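Local structure of sialyltransferase 0160 (Photobacterium damselae, 4R84) at residues N251-L256 with H307-Y312; K93-F98 with N110-V115; S131-I136 with Q319-E324. The protein probably transfers sialic acid from a CMP-activated donor to galactosides in alpha-2,6 linkage, as a glycosyltransferase of the GT-B structural group. All blocks are in the same frame, centred on the assembly; numbering follows the deposited sequence.

Contact 1: residues N251-L256 with H307-Y312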
loop_
_atom_site.group_PDB
_atom_site.type_symbol
_atom_site.label_atom_id
_atom_site.label_comp_id
_atom_site.label_asym_id
_atom_site.label_seq_id
_atom_site.Cartn_x
_atom_site.Cartn_y
_atom_site.Cartn_z
ATOM N N ASN A 251 -23.279 -8.427 19.998
ATOM C CA ASN A 251 -23.201 -9.607 19.144
ATOM C C ASN A 251 -22.490 -9.332 17.827
ATOM O O ASN A 251 -22.843 -9.926 16.808
ATOM C CB ASN A 251 -24.606 -10.134 18.835
ATOM C CG ASN A 251 -25.524 -10.093 20.035
ATOM O OD1 ASN A 251 -25.170 -10.554 21.122
ATOM N ND2 ASN A 251 -26.704 -9.511 19.852
ATOM N N LYS A 252 -21.503 -8.439 17.841
ATOM C CA LYS A 252 -20.967 -7.912 16.585
ATOM C C LYS A 252 -20.203 -8.950 15.749
ATOM O O LYS A 252 -20.295 -8.934 14.523
ATOM C CB LYS A 252 -20.074 -6.689 16.847
ATOM C CG LYS A 252 -18.897 -6.925 17.775
ATOM C CD LYS A 252 -18.130 -5.620 18.009
ATOM C CE LYS A 252 -16.775 -5.861 18.668
ATOM N NZ LYS A 252 -16.909 -6.292 20.101
ATOM N N ILE A 253 -19.451 -9.845 16.387
ATOM C CA ILE A 253 -18.732 -10.869 15.623
ATOM C C ILE A 253 -19.715 -11.911 15.088
ATOM O O ILE A 253 -19.583 -12.371 13.956
ATOM C CB ILE A 253 -17.624 -11.548 16.447
ATOM C CG1 ILE A 253 -16.544 -10.527 16.799
ATOM C CG2 ILE A 253 -17.003 -12.702 15.678
ATOM C CD1 ILE A 253 -16.024 -9.750 15.608
ATOM N N GLU A 254 -20.705 -12.273 15.897
ATOM C CA GLU A 254 -21.756 -13.175 15.438
ATOM C C GLU A 254 -22.461 -12.611 14.207
ATOM O O GLU A 254 -22.765 -13.338 13.256
ATOM C CB GLU A 254 -22.778 -13.416 16.547
ATOM C CG GLU A 254 -23.826 -14.449 16.206
ATOM C CD GLU A 254 -24.845 -14.608 17.313
ATOM O OE1 GLU A 254 -24.462 -14.448 18.492
ATOM O OE2 GLU A 254 -26.028 -14.871 17.006
ATOM N N THR A 255 -22.712 -11.307 14.224
ATOM C CA THR A 255 -23.325 -10.658 13.074
ATOM C C THR A 255 -22.373 -10.728 11.872
ATOM O O THR A 255 -22.805 -11.035 10.754
ATOM C CB THR A 255 -23.702 -9.211 13.394
ATOM O OG1 THR A 255 -24.624 -9.207 14.494
ATOM C CG2 THR A 255 -24.362 -8.549 12.197
ATOM N N LEU A 256 -21.083 -10.485 12.105
ATOM C CA LEU A 256 -20.080 -10.600 11.041
ATOM C C LEU A 256 -20.105 -11.974 10.386
ATOM O O LEU A 256 -20.208 -12.090 9.158
ATOM C CB LEU A 256 -18.671 -10.353 11.576
ATOM C CG LEU A 256 -18.137 -8.935 11.653
ATOM C CD1 LEU A 256 -16.638 -8.966 11.887
ATOM C CD2 LEU A 256 -18.484 -8.177 10.387
ATOM N N HIS A 307 -10.927 -7.273 20.967
ATOM C CA HIS A 307 -10.242 -8.558 21.057
ATOM C C HIS A 307 -10.987 -9.624 20.258
ATOM O O HIS A 307 -10.372 -10.525 19.682
ATOM C CB HIS A 307 -10.104 -8.988 22.516
ATOM C CG HIS A 307 -9.055 -8.232 23.264
ATOM N ND1 HIS A 307 -8.776 -8.462 24.595
ATOM C CD2 HIS A 307 -8.230 -7.231 22.875
ATOM C CE1 HIS A 307 -7.814 -7.646 24.989
ATOM N NE2 HIS A 307 -7.465 -6.889 23.964
ATOM N N ASP A 308 -12.315 -9.517 20.221
ATOM C CA ASP A 308 -13.115 -10.486 19.486
ATOM C C ASP A 308 -12.897 -10.331 17.974
ATOM O O ASP A 308 -12.869 -11.329 17.242
ATOM C CB ASP A 308 -14.599 -10.361 19.853
ATOM C CG ASP A 308 -15.157 -8.959 19.646
ATOM O OD1 ASP A 308 -14.390 -8.028 19.305
ATOM O OD2 ASP A 308 -16.378 -8.789 19.864
ATOM N N LEU A 309 -12.723 -9.095 17.508
ATOM C CA LEU A 309 -12.391 -8.877 16.099
ATOM C C LEU A 309 -10.971 -9.360 15.797
ATOM O O LEU A 309 -10.725 -10.001 14.764
ATOM C CB LEU A 309 -12.549 -7.401 15.723
ATOM C CG LEU A 309 -12.153 -7.123 14.266
ATOM C CD1 LEU A 309 -13.061 -7.882 13.299
ATOM C CD2 LEU A 309 -12.187 -5.623 13.959
ATOM N N ARG A 310 -10.047 -9.085 16.716
ATOM C CA ARG A 310 -8.671 -9.568 16.593
ATOM C C ARG A 310 -8.626 -11.073 16.352
ATOM O O ARG A 310 -7.931 -11.568 15.438
ATOM C CB ARG A 310 -7.881 -9.245 17.862
ATOM C CG ARG A 310 -6.442 -9.711 17.818
ATOM C CD ARG A 310 -5.805 -9.584 19.169
ATOM N NE ARG A 310 -6.536 -10.348 20.183
ATOM C CZ ARG A 310 -6.323 -10.232 21.487
ATOM N NH1 ARG A 310 -5.416 -9.370 21.926
ATOM N NH2 ARG A 310 -7.028 -10.956 22.347
ATOM N N ASP A 311 -9.401 -11.793 17.151
ATOM C CA ASP A 311 -9.470 -13.246 17.030
ATOM C C ASP A 311 -10.131 -13.664 15.725
ATOM O O ASP A 311 -9.712 -14.636 15.099
ATOM C CB ASP A 311 -10.224 -13.848 18.214
ATOM C CG ASP A 311 -9.490 -13.659 19.528
ATOM O OD1 ASP A 311 -8.260 -13.426 19.494
ATOM O OD2 ASP A 311 -10.141 -13.741 20.593
ATOM N N TYR A 312 -11.147 -12.909 15.318
ATOM C CA TYR A 312 -11.904 -13.200 14.100
ATOM C C TYR A 312 -11.054 -13.023 12.853
ATOM O O TYR A 312 -11.192 -13.778 11.890
ATOM C CB TYR A 312 -13.138 -12.295 14.008
ATOM C CG TYR A 312 -14.069 -12.620 12.859
ATOM C CD1 TYR A 312 -14.846 -13.767 12.878
ATOM C CD2 TYR A 312 -14.164 -11.781 11.749
ATOM C CE1 TYR A 312 -15.696 -14.072 11.836
ATOM C CE2 TYR A 312 -15.015 -12.072 10.702
ATOM C CZ TYR A 312 -15.787 -13.223 10.752
ATOM O OH TYR A 312 -16.644 -13.541 9.722
HETATM O O HOH W 1 -18.830 -10.338 19.582
#

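Contact 2: residues K93-F98 with N110-V115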
loop_
_atom_site.group_PDB
_atom_site.type_symbol
_atom_site.label_atom_id
_atom_site.label_comp_id
_atom_site.label_asym_id
_atom_site.label_seq_id
_atom_site.Cartn_x
_atom_site.Cartn_y
_atom_site.Cartn_z
ATOM N N LYS A 93 4.264 -29.045 -12.966
ATOM C CA LYS A 93 5.705 -28.940 -12.891
ATOM C C LYS A 93 6.377 -29.913 -13.846
ATOM O O LYS A 93 5.910 -31.018 -14.121
ATOM C CB LYS A 93 6.205 -29.115 -11.445
ATOM C CG LYS A 93 6.393 -30.519 -10.941
ATOM C CD LYS A 93 6.886 -30.478 -9.480
ATOM C CE LYS A 93 6.770 -31.842 -8.812
ATOM N NZ LYS A 93 6.977 -31.722 -7.356
ATOM N N TYR A 94 7.463 -29.415 -14.406
ATOM C CA TYR A 94 8.271 -30.114 -15.395
ATOM C C TYR A 94 9.683 -30.117 -14.862
ATOM O O TYR A 94 10.213 -29.055 -14.539
ATOM C CB TYR A 94 8.196 -29.402 -16.741
ATOM C CG TYR A 94 6.839 -29.417 -17.382
ATOM C CD1 TYR A 94 5.842 -28.555 -16.970
ATOM C CD2 TYR A 94 6.560 -30.281 -18.435
ATOM C CE1 TYR A 94 4.606 -28.577 -17.544
ATOM C CE2 TYR A 94 5.320 -30.306 -19.023
ATOM C CZ TYR A 94 4.347 -29.446 -18.578
ATOM O OH TYR A 94 3.104 -29.458 -19.163
ATOM N N CYS A 95 10.292 -31.294 -14.782
ATOM C CA CYS A 95 11.604 -31.458 -14.172
ATOM C C CYS A 95 12.630 -31.869 -15.242
ATOM O O CYS A 95 12.374 -32.799 -16.012
ATOM C CB CYS A 95 11.532 -32.551 -13.125
ATOM S SG CYS A 95 10.021 -32.429 -12.138
ATOM N N PHE A 96 13.783 -31.205 -15.306
ATOM C CA PHE A 96 14.815 -31.537 -16.315
ATOM C C PHE A 96 16.167 -31.709 -15.638
ATOM O O PHE A 96 16.497 -30.980 -14.704
ATOM C CB PHE A 96 14.895 -30.462 -17.398
ATOM C CG PHE A 96 13.589 -30.221 -18.092
ATOM C CD1 PHE A 96 13.205 -31.001 -19.168
ATOM C CD2 PHE A 96 12.715 -29.247 -17.628
ATOM C CE1 PHE A 96 11.986 -30.782 -19.806
ATOM C CE2 PHE A 96 11.506 -29.029 -18.257
ATOM C CZ PHE A 96 11.138 -29.796 -19.347
ATOM N N THR A 97 16.930 -32.703 -16.088
ATOM C CA THR A 97 18.262 -32.933 -15.540
ATOM C C THR A 97 19.313 -32.915 -16.648
ATOM O O THR A 97 19.194 -33.622 -17.666
ATOM C CB THR A 97 18.328 -34.265 -14.771
ATOM O OG1 THR A 97 17.561 -34.155 -13.571
ATOM C CG2 THR A 97 19.763 -34.617 -14.403
ATOM N N PHE A 98 20.325 -32.070 -16.471
ATOM C CA PHE A 98 21.464 -32.067 -17.380
ATOM C C PHE A 98 22.617 -32.794 -16.714
ATOM O O PHE A 98 22.903 -32.576 -15.535
ATOM C CB PHE A 98 21.882 -30.642 -17.749
ATOM C CG PHE A 98 23.139 -30.579 -18.574
ATOM C CD1 PHE A 98 23.074 -30.671 -19.953
ATOM C CD2 PHE A 98 24.386 -30.442 -17.967
ATOM C CE1 PHE A 98 24.235 -30.624 -20.727
ATOM C CE2 PHE A 98 25.548 -30.394 -18.729
ATOM C CZ PHE A 98 25.471 -30.479 -20.109
ATOM N N ASN A 110 19.835 -29.699 -12.054
ATOM C CA ASN A 110 18.444 -30.082 -11.935
ATOM C C ASN A 110 17.574 -28.830 -11.917
ATOM O O ASN A 110 17.717 -27.990 -11.050
ATOM C CB ASN A 110 18.210 -30.914 -10.676
ATOM C CG ASN A 110 19.084 -32.153 -10.621
ATOM O OD1 ASN A 110 19.119 -32.944 -11.564
ATOM N ND2 ASN A 110 19.805 -32.318 -9.519
ATOM N N THR A 111 16.715 -28.687 -12.916
ATOM C CA THR A 111 15.864 -27.521 -12.995
ATOM C C THR A 111 14.406 -27.931 -12.969
ATOM O O THR A 111 13.978 -28.766 -13.751
ATOM C CB THR A 111 16.146 -26.709 -14.265
ATOM O OG1 THR A 111 17.490 -26.210 -14.223
ATOM C CG2 THR A 111 15.160 -25.546 -14.375
ATOM N N THR A 112 13.639 -27.337 -12.067
ATOM C CA THR A 112 12.218 -27.625 -12.001
ATOM C C THR A 112 11.439 -26.408 -12.441
ATOM O O THR A 112 11.554 -25.351 -11.832
ATOM C CB THR A 112 11.795 -28.014 -10.596
ATOM O OG1 THR A 112 12.589 -29.127 -10.181
ATOM C CG2 THR A 112 10.319 -28.376 -10.561
ATOM N N LEU A 113 10.681 -26.557 -13.521
ATOM C CA LEU A 113 9.876 -25.470 -14.040
ATOM C C LEU A 113 8.413 -25.723 -13.719
ATOM O O LEU A 113 7.883 -26.789 -14.038
ATOM C CB LEU A 113 10.056 -25.337 -15.558
ATOM C CG LEU A 113 11.504 -25.097 -15.987
ATOM C CD1 LEU A 113 11.622 -24.953 -17.526
ATOM C CD2 LEU A 113 12.073 -23.881 -15.234
ATOM N N THR A 114 7.747 -24.743 -13.118
ATOM C CA THR A 114 6.323 -24.864 -12.880
ATOM C C THR A 114 5.603 -23.901 -13.836
ATOM O O THR A 114 5.870 -22.701 -13.842
ATOM C CB THR A 114 5.956 -24.560 -11.397
ATOM O OG1 THR A 114 6.645 -25.478 -10.535
ATOM C CG2 THR A 114 4.472 -24.737 -11.164
ATOM N N VAL A 115 4.731 -24.443 -14.673
ATOM C CA VAL A 115 3.939 -23.618 -15.587
ATOM C C VAL A 115 2.770 -23.042 -14.838
ATOM O O VAL A 115 2.001 -23.779 -14.214
ATOM C CB VAL A 115 3.455 -24.436 -16.798
ATOM C CG1 VAL A 115 2.477 -23.628 -17.657
ATOM C CG2 VAL A 115 4.651 -24.910 -17.613
#

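Contact 3: residues S131-I136 with Q319-E324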
loop_
_atom_site.group_PDB
_atom_site.type_symbol
_atom_site.label_atom_id
_atom_site.label_comp_id
_atom_site.label_asym_id
_atom_site.label_seq_id
_atom_site.Cartn_x
_atom_site.Cartn_y
_atom_site.Cartn_z
ATOM N N SER A 131 -2.154 3.908 -1.670
ATOM C CA SER A 131 -1.431 4.053 -2.941
ATOM C C SER A 131 0.093 4.023 -2.751
ATOM O O SER A 131 0.801 3.415 -3.548
ATOM C CB SER A 131 -1.837 5.350 -3.648
ATOM O OG SER A 131 -3.226 5.351 -3.912
ATOM N N LEU A 132 0.594 4.672 -1.699
ATOM C CA LEU A 132 2.027 4.717 -1.443
ATOM C C LEU A 132 2.573 3.328 -1.088
ATOM O O LEU A 132 3.637 2.933 -1.564
ATOM C CB LEU A 132 2.346 5.721 -0.327
ATOM C CG LEU A 132 2.040 7.189 -0.665
ATOM C CD1 LEU A 132 2.175 8.048 0.588
ATOM C CD2 LEU A 132 2.988 7.695 -1.729
ATOM N N GLN A 133 1.839 2.586 -0.269
ATOM C CA GLN A 133 2.218 1.211 0.070
ATOM C C GLN A 133 2.221 0.348 -1.177
ATOM O O GLN A 133 3.127 -0.453 -1.395
ATOM C CB GLN A 133 1.253 0.618 1.083
ATOM C CG GLN A 133 1.388 1.219 2.472
ATOM C CD GLN A 133 2.475 0.564 3.307
ATOM O OE1 GLN A 133 2.765 -0.628 3.160
ATOM N NE2 GLN A 133 3.078 1.341 4.205
ATOM N N GLN A 134 1.197 0.535 -1.992
ATOM C CA GLN A 134 1.063 -0.232 -3.224
ATOM C C GLN A 134 2.193 0.102 -4.187
ATOM O O GLN A 134 2.701 -0.780 -4.870
ATOM C CB GLN A 134 -0.304 0.040 -3.848
ATOM C CG GLN A 134 -1.464 -0.588 -3.047
ATOM C CD GLN A 134 -2.805 -0.028 -3.448
ATOM O OE1 GLN A 134 -2.954 0.521 -4.533
ATOM N NE2 GLN A 134 -3.792 -0.139 -2.555
ATOM N N LEU A 135 2.600 1.371 -4.242
ATOM C CA LEU A 135 3.675 1.759 -5.147
ATOM C C LEU A 135 4.980 1.054 -4.773
ATOM O O LEU A 135 5.718 0.601 -5.653
ATOM C CB LEU A 135 3.881 3.274 -5.150
ATOM C CG LEU A 135 5.014 3.775 -6.039
ATOM C CD1 LEU A 135 4.852 3.298 -7.495
ATOM C CD2 LEU A 135 5.050 5.304 -5.972
ATOM N N ILE A 136 5.269 0.959 -3.480
ATOM C CA ILE A 136 6.458 0.228 -3.048
ATOM C C ILE A 136 6.362 -1.226 -3.486
ATOM O O ILE A 136 7.316 -1.797 -4.036
ATOM C CB ILE A 136 6.634 0.271 -1.521
ATOM C CG1 ILE A 136 6.817 1.713 -1.036
ATOM C CG2 ILE A 136 7.802 -0.651 -1.107
ATOM C CD1 ILE A 136 8.172 2.286 -1.310
ATOM N N GLN A 319 0.421 -5.814 10.368
ATOM C CA GLN A 319 0.870 -4.450 10.644
ATOM C C GLN A 319 1.483 -3.877 9.366
ATOM O O GLN A 319 2.363 -4.482 8.755
ATOM C CB GLN A 319 1.885 -4.411 11.798
ATOM C CG GLN A 319 2.582 -3.062 11.976
ATOM C CD GLN A 319 1.613 -1.942 12.290
ATOM O OE1 GLN A 319 0.759 -2.076 13.167
ATOM N NE2 GLN A 319 1.725 -0.834 11.557
ATOM N N MET A 320 0.983 -2.728 8.934
ATOM C CA MET A 320 1.542 -2.038 7.783
ATOM C C MET A 320 2.993 -1.672 8.077
ATOM O O MET A 320 3.292 -1.117 9.138
ATOM C CB MET A 320 0.705 -0.796 7.478
ATOM C CG MET A 320 0.826 -0.244 6.100
ATOM S SD MET A 320 -0.222 1.215 5.932
ATOM C CE MET A 320 -1.869 0.500 5.914
ATOM N N PRO A 321 3.913 -2.027 7.175
ATOM C CA PRO A 321 5.336 -1.763 7.388
ATOM C C PRO A 321 5.707 -0.334 7.033
ATOM O O PRO A 321 5.113 0.237 6.119
ATOM C CB PRO A 321 6.015 -2.753 6.447
ATOM C CG PRO A 321 5.046 -2.905 5.315
ATOM C CD PRO A 321 3.668 -2.777 5.925
ATOM N N TRP A 322 6.668 0.247 7.749
ATOM C CA TRP A 322 7.074 1.619 7.458
ATOM C C TRP A 322 8.466 1.696 6.867
ATOM O O TRP A 322 8.926 2.771 6.490
ATOM C CB TRP A 322 7.020 2.488 8.719
ATOM C CG TRP A 322 5.735 2.382 9.470
ATOM C CD1 TRP A 322 5.584 2.101 10.792
ATOM C CD2 TRP A 322 4.412 2.520 8.934
ATOM N NE1 TRP A 322 4.251 2.081 11.122
ATOM C CE2 TRP A 322 3.511 2.330 9.999
ATOM C CE3 TRP A 322 3.901 2.789 7.659
ATOM C CZ2 TRP A 322 2.133 2.408 9.831
ATOM C CZ3 TRP A 322 2.539 2.866 7.494
ATOM C CH2 TRP A 322 1.667 2.676 8.573
ATOM N N ASP A 323 9.136 0.557 6.775
ATOM C CA ASP A 323 10.554 0.573 6.447
ATOM C C ASP A 323 10.909 -0.086 5.118
ATOM O O ASP A 323 12.074 -0.382 4.862
ATOM C CB ASP A 323 11.341 -0.101 7.572
ATOM C CG ASP A 323 10.934 -1.543 7.776
ATOM O OD1 ASP A 323 9.866 -1.940 7.256
ATOM O OD2 ASP A 323 11.677 -2.282 8.457
ATOM N N GLU A 324 9.928 -0.296 4.255
ATOM C CA GLU A 324 10.223 -1.019 3.020
ATOM C C GLU A 324 10.996 -0.170 2.004
ATOM O O GLU A 324 11.770 -0.698 1.200
ATOM C CB GLU A 324 8.927 -1.549 2.408
ATOM C CG GLU A 324 8.383 -2.754 3.153
ATOM C CD GLU A 324 7.208 -3.406 2.449
ATOM O OE1 GLU A 324 6.619 -2.774 1.548
ATOM O OE2 GLU A 324 6.879 -4.558 2.798
HETATM O O HOH W 2 5.540 -0.464 2.037
HETATM O O HOH W 3 4.204 -2.545 -0.046
#

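Contact 1: residues N251-L256 with H307-Y312
Lys-252 and Asp-308 meet near the starts of two helices, 252-267 and 307-313, whose short segments run roughly parallel at 31°. Lys-252 starts with CG wedged between its backbone N and carbonyl carbon (chi1 58°), and CB makes no near approach to the other helix. CG and CD skirt the carboxylate, and CE lies almost equally far from its two oxygens, 3.2 Å from Asp-308 OD2. The chain is extended until its last torsion, which bends it and brings NZ to 2.6 Å from Asp-308 OD2, in a salt bridge on the syn lone pair. The same ammonium also donates to the backbone carbonyls of Lys-247 and Asn-305. Asp-308 OD2 has a second partner, a water that donates to it at 2.9 Å and accepts a hydrogen bond from Ile-253 N, in the first turn of its helix.

Ile-253 CG1 lies against the carboxylate of Asp-308, and beyond it the contact is apolar. Ile-253 CD1 reaches Leu-309 CA at 3.8 Å. On its other branch, CG2 comes obliquely to Tyr-312 CD1 at 3.7 Å. Leu-256 meets the same ring farther along, from the same side of its plane as Ile-253, its CD1 3.7 Å from Tyr-312 CE2 and 4.0 Å from Leu-309 CD1. The Tyr-312 hydroxyl is hydrogen-bonded to Asn-283, while Trp-246 of helix 237-246 packs on Ile-253 and Leu-309.

With one carboxylate and two carbonyls around it, the buried ammonium is probably kept protonated; its charge, together with the water-linked helix amide, would in turn favour an ionised Asp-308.

Contact 2: residues K93-F98 with N110-V115
Strands 93-98 and 110-115 run antiparallel at 160°, their axes 4.5 Å apart, with Tyr-94 facing Leu-113 and Phe-96 facing Thr-111 in hydrogen-bonded pairs. Each pair exchanges two N-H...O=C bonds, that from Tyr-94 N to Leu-113 O measuring 2.7 Å and that from Phe-96 N to Thr-111 O 2.9 Å. In the non-hydrogen-bonded pairs the CA atoms come nearer, 4.1 Å between Lys-93 CA and Thr-114 CA, and Thr-112 CA makes a CA-H...O contact with Tyr-94 O.

On the face carrying Tyr-94, Phe-96, Thr-111 and Leu-113, the tyrosine ring takes Leu-113 O at its edge, near the ring plane. Val-115, two residues on, brings CG2 in obliquely, 3.7 Å from Tyr-94 CE1. Phe-96 crosses Leu-113 at about a right angle, CE2 touching Leu-113 CD1 at 4.1 Å. These two strands form a beta hairpin of a PKD-like domain, a family with an immunoglobulin-like beta-sandwich fold, and this is its buried side: Leu-48 of strand 45-48 packs on Phe-96, Thr-111 and Leu-113, and Phe-83 meets the Tyr-94 ring edge-to-face.

The reverse face carries Lys-93, Cys-95, Thr-97, Asn-110, Thr-112 and Thr-114. There Thr-97 OG1 donates to Asn-110 OD1 at 2.8 Å, the two side chains lying side by side and the hydroxyl tilted 21° from the amide carbonyl plane. Thr-97 can do this because OG1 sits beside its backbone N (chi1 -70°). Lys-93 runs its extended chain outward, CD 4.2 Å from Thr-112 CG2. Cys-95 is tied by a disulfide to Cys-66 on strand 59-66, which pairs with the hairpin's first strand.

Contact 3: residues S131-I136 with Q319-E324
Gln-133 lays its carboxamide against Met-320, whose CG is 3.3 Å from Gln-133 CD, while the thioether sulfur borders the glutamine's CG. A bend at the second torsion (chi2 -85°) carries the amide there, its NE2 donating to Pro-321 O at 3.0 Å. That bond is almost straight (174° at the hydrogen) and lies within 4° of the amide plane, which fixes the amide's rotation. The carbonyl end, OE1, then faces the proline ring, 3.6 Å from Pro-321 CD. NE2 also nears Trp-322 obliquely; one face of that indole covers Met-320 O, which accepts a bond from Gln-319 NE2.

Three residues further along the helix, Ile-136 CG2 touches Glu-324 at CB and OE1. Two waters lie by Glu-324 OE1: one reaches Gln-133 O at 2.7 Å, the other makes a weak link to Gln-133 OE1.

The contact joins helix 129-144, which follows strand 106-125 in a Rossmann-type domain, to the loop leaving strand 317-319. Tyr-233 of strand 225-233 packs on Gln-133 and Met-320. Helix 330-340 covers Ile-136 through Phe-336, and helix 434-438 places Met-438 on Gln-133 and Met-437 on Trp-322.

Along the chain contact 2 closes first, in the N-terminal PKD-like domain, before the other two open within the sialyltransferase region. Its centre lies about 35 Å from that of contact 3 and about 46 Å from that of contact 1. Strand 106-125 connects the domains: it holds half of contact 2 and runs on into the mixed sheet, just ahead of helix 129-144 of contact 3. Contact 1 falls between the segments of contact 3 in sequence, yet their centres stand about 27 Å apart. The centre of contact 3 is about 5 Å from that of the molecule, with Trp-322 about 12 Å from the bound donor analogue; contacts 1 and 2 appear to be structural packing farther out, contact 2 in the accessory beta domain.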